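PDB 4S1V: D-3-phosphoglycerate dehydrogenase-related protein from Vibrio cholerae, which probably catalyses the NAD-dependent oxidation of 3-phospho-D-glycerate or a related D-2-hydroxy acid. Local coordinates for residues L53-T58 against T237-L242. Sequence-based numbering, arbitrary orientation. Where two conformers were deposited one is given.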
ATOM      1  N   LEU C  53     -13.821  20.153 -33.688  1.00 24.14           N
ATOM      2  CA  LEU C  53     -12.903  19.171 -33.134  1.00 23.68           C
ATOM      3  C   LEU C  53     -12.087  19.735 -31.984  1.00 23.28           C
ATOM      4  O   LEU C  53     -11.603  20.869 -32.055  1.00 22.16           O
ATOM      5  CB  LEU C  53     -11.948  18.653 -34.216  1.00 23.66           C
ATOM      6  CG  LEU C  53     -12.551  18.047 -35.481  1.00 23.67           C
ATOM      7  CD1 LEU C  53     -11.437  17.504 -36.366  1.00 23.12           C
ATOM      8  CD2 LEU C  53     -13.559  16.962 -35.143  1.00 24.20           C
ATOM      9  N   ILE C  54     -11.921  18.921 -30.942  1.00 22.25           N
ATOM     10  CA  ILE C  54     -11.068  19.273 -29.817  1.00 21.77           C
ATOM     11  C   ILE C  54      -9.689  18.657 -30.028  1.00 21.48           C
ATOM     12  O   ILE C  54      -9.484  17.464 -29.804  1.00 20.85           O
ATOM     13  CB  ILE C  54     -11.672  18.854 -28.462  1.00 21.56           C
ATOM     14  CG1 ILE C  54     -13.112  19.381 -28.335  1.00 20.86           C
ATOM     15  CG2 ILE C  54     -10.778  19.333 -27.314  1.00 21.02           C
ATOM     16  CD1 ILE C  54     -13.767  19.119 -26.992  1.00 21.13           C
ATOM     17  N   ARG C  55      -8.752  19.500 -30.472  1.00 22.01           N
ATOM     18  CA  ARG C  55      -7.393  19.071 -30.805  0.50 21.97           C
ATOM     19  C   ARG C  55      -7.408  17.733 -31.564  1.00 21.75           C
ATOM     20  O   ARG C  55      -8.123  17.610 -32.567  1.00 21.17           O
ATOM     21  CB  ARG C  55      -6.497  19.039 -29.557  0.50 21.55           C
ATOM     22  CG  ARG C  55      -6.338  20.393 -28.875  0.50 21.44           C
ATOM     23  CD  ARG C  55      -5.776  21.460 -29.811  0.50 21.27           C
ATOM     24  NE  ARG C  55      -4.425  21.141 -30.264  0.50 21.19           N
ATOM     25  CZ  ARG C  55      -4.086  20.945 -31.534  0.50 21.42           C
ATOM     26  NH1 ARG C  55      -4.993  21.053 -32.489  0.50 21.69           N
ATOM     27  NH2 ARG C  55      -2.834  20.644 -31.848  0.50 21.29           N
ATOM     28  N   GLU C  56      -6.646  16.742 -31.093  1.00 22.29           N
ATOM     29  CA  GLU C  56      -6.472  15.468 -31.815  1.00 23.94           C
ATOM     30  C   GLU C  56      -7.275  14.275 -31.260  1.00 25.16           C
ATOM     31  O   GLU C  56      -6.927  13.127 -31.526  1.00 25.41           O
ATOM     32  CB  GLU C  56      -4.980  15.075 -31.876  1.00 25.58           C
ATOM     33  CG  GLU C  56      -4.013  16.219 -32.157  1.00 27.14           C
ATOM     34  CD  GLU C  56      -2.676  15.754 -32.700  1.00 29.39           C
ATOM     35  OE1 GLU C  56      -2.584  14.635 -33.245  1.00 31.68           O
ATOM     36  OE2 GLU C  56      -1.703  16.525 -32.602  1.00 31.39           O
ATOM     37  N   ARG C  57      -8.338  14.532 -30.500  1.00 25.44           N
ATOM     38  CA  ARG C  57      -9.090  13.443 -29.841  1.00 25.06           C
ATOM     39  C   ARG C  57      -9.806  12.481 -30.805  1.00 25.54           C
ATOM     40  O   ARG C  57     -10.085  11.338 -30.447  1.00 25.14           O
ATOM     41  CB  ARG C  57     -10.074  14.017 -28.827  1.00 24.90           C
ATOM     42  CG  ARG C  57      -9.379  14.713 -27.672  1.00 24.01           C
ATOM     43  CD  ARG C  57     -10.366  15.426 -26.772  1.00 23.03           C
ATOM     44  NE  ARG C  57      -9.665  16.239 -25.781  1.00 22.10           N
ATOM     45  CZ  ARG C  57     -10.243  16.841 -24.747  1.00 21.72           C
ATOM     46  NH1 ARG C  57     -11.550  16.725 -24.537  1.00 20.25           N
ATOM     47  NH2 ARG C  57      -9.501  17.559 -23.912  1.00 21.78           N
ATOM     48  N   THR C  58     -10.089  12.942 -32.020  1.00 26.16           N
ATOM     49  CA  THR C  58     -10.632  12.074 -33.073  1.00 25.98           C
ATOM     50  C   THR C  58      -9.894  12.274 -34.400  1.00 26.45           C
ATOM     51  O   THR C  58      -9.816  13.389 -34.905  1.00 26.88           O
ATOM     52  CB  THR C  58     -12.146  12.307 -33.265  1.00 25.93           C
ATOM     53  OG1 THR C  58     -12.849  11.855 -32.102  1.00 25.33           O
ATOM     54  CG2 THR C  58     -12.686  11.542 -34.482  1.00 27.37           C
ATOM     55  N   THR C 237       5.205  15.744 -22.020  1.00 21.08           N
ATOM     56  CA  THR C 237       3.905  16.414 -22.222  1.00 21.23           C
ATOM     57  C   THR C 237       3.732  16.804 -23.689  1.00 21.96           C
ATOM     58  O   THR C 237       2.953  17.704 -24.033  1.00 21.18           O
ATOM     59  CB  THR C 237       3.756  17.681 -21.351  1.00 21.08           C
ATOM     60  OG1 THR C 237       4.847  18.570 -21.612  1.00 20.20           O
ATOM     61  CG2 THR C 237       3.738  17.324 -19.863  1.00 20.79           C
ATOM     62  N   SER C 238       4.476  16.127 -24.555  1.00 21.83           N
ATOM     63  CA  SER C 238       4.387  16.384 -25.982  1.00 22.20           C
ATOM     64  C   SER C 238       3.593  15.337 -26.752  1.00 22.39           C
ATOM     65  O   SER C 238       2.398  15.517 -26.995  1.00 22.42           O
ATOM     66  CB  SER C 238       5.787  16.532 -26.589  1.00 22.07           C
ATOM     67  OG  SER C 238       6.360  17.767 -26.182  1.00 22.87           O
ATOM     68  N   ARG C 239       4.258  14.253 -27.137  1.00 23.33           N
ATOM     69  CA  ARG C 239       3.611  13.140 -27.830  1.00 23.96           C
ATOM     70  C   ARG C 239       4.404  11.888 -27.511  1.00 24.49           C
ATOM     71  O   ARG C 239       5.633  11.902 -27.558  1.00 24.30           O
ATOM     72  CB  ARG C 239       3.492  13.333 -29.353  1.00 25.08           C
ATOM     73  CG  ARG C 239       2.567  14.472 -29.805  1.00 25.41           C
ATOM     74  CD  ARG C 239       1.098  14.173 -29.519  1.00 25.26           C
ATOM     75  NE  ARG C 239       0.199  15.211 -30.041  1.00 25.40           N
ATOM     76  CZ  ARG C 239      -0.241  16.266 -29.348  1.00 25.92           C
ATOM     77  NH1 ARG C 239       0.116  16.460 -28.085  1.00 24.17           N
ATOM     78  NH2 ARG C 239      -1.056  17.138 -29.924  1.00 26.70           N
ATOM     79  N   ALA C 240       3.699  10.809 -27.171  1.00 24.95           N
ATOM     80  CA  ALA C 240       4.338   9.545 -26.803  1.00 25.65           C
ATOM     81  C   ALA C 240       5.203   8.991 -27.931  1.00 25.25           C
ATOM     82  O   ALA C 240       6.270   8.429 -27.681  1.00 25.81           O
ATOM     83  CB  ALA C 240       3.289   8.522 -26.381  1.00 26.11           C
ATOM     84  N   GLU C 241       4.749   9.189 -29.166  1.00 25.74           N
ATOM     85  CA  GLU C 241       5.414   8.661 -30.366  1.00 26.71           C
ATOM     86  C   GLU C 241       6.796   9.289 -30.675  1.00 26.65           C
ATOM     87  O   GLU C 241       7.521   8.817 -31.565  1.00 26.85           O
ATOM     88  CB  GLU C 241       4.478   8.780 -31.572  1.00 28.59           C
ATOM     89  CG  GLU C 241       3.172   7.997 -31.443  1.00 30.21           C
ATOM     90  CD  GLU C 241       2.010   8.801 -30.854  1.00 32.05           C
ATOM     91  OE1 GLU C 241       2.238   9.813 -30.150  1.00 31.27           O
ATOM     92  OE2 GLU C 241       0.842   8.411 -31.099  1.00 33.37           O
ATOM     93  N   LEU C 242       7.155  10.345 -29.943  1.00 25.42           N
ATOM     94  CA  LEU C 242       8.525  10.886 -29.964  1.00 24.78           C
ATOM     95  C   LEU C 242       9.522   9.881 -29.408  1.00 24.94           C
ATOM     96  O   LEU C 242      10.715   9.935 -29.712  1.00 24.87           O
ATOM     97  CB  LEU C 242       8.611  12.163 -29.129  1.00 23.81           C
ATOM     98  CG  LEU C 242       7.870  13.404 -29.627  1.00 23.86           C
ATOM     99  CD1 LEU C 242       7.845  14.482 -28.553  1.00 23.03           C
ATOM    100  CD2 LEU C 242       8.502  13.946 -30.902  1.00 23.14           C
TER
HETATM  101  O   HOH W   1       0.282  13.926 -32.943  1.00 38.61           O
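The backbones of E56 and R239 stay well apart, their CA atoms 11.1 Å from each other at the nearest approach of 53-58 to 237-242, and only the side chains of two loops span the distance. E56 sits in a type II' beta turn from I54 to R57, closed by the R57 N to I54 O hydrogen bond. Its side chain runs out extended beyond CG and meets R239 coming from the opposite direction. The resulting salt bridge is concentrated on one carboxylate oxygen: R239 NH2 donates to E56 OE2 over 2.8 Å, nearly straight at 171°, while NE adds a weak bond to the same atom. OE2 lies in the guanidinium plane, at its edge, but is itself approached from above the carboxylate plane, the two flat groups being turned 72° from each other. A water accepts from R239 NE and donates to E56 OE1 at 3.0 Å, joining the second carboxylate oxygen to the arginine.

Both loops follow the C-terminal ends of parallel strands, 50-53 in the five-stranded sheet and 233-236 in the seven-stranded Rossmann sheet of the NAD-binding domain. The pair thus reaches across the cleft between the two domains, where D-2-hydroxyacid dehydrogenases bind cofactor and substrate.

On the far side of the guanidinium, R239 NH1 donates to the carbonyl of its neighbour S238 (NH1 to O, 2.7 Å); the bend at chi2 (-69°) folds the arginine so that its head can both make this bond and face E56. S81 OG also hydrogen-bonds E56 OE2, helping to fix the carboxylate. R55 was modelled in two conformers; in one of them its NH2 lies 4.4 Å from R239 NH2 and its NH1 bonds the carbonyl of K79, both uncertain.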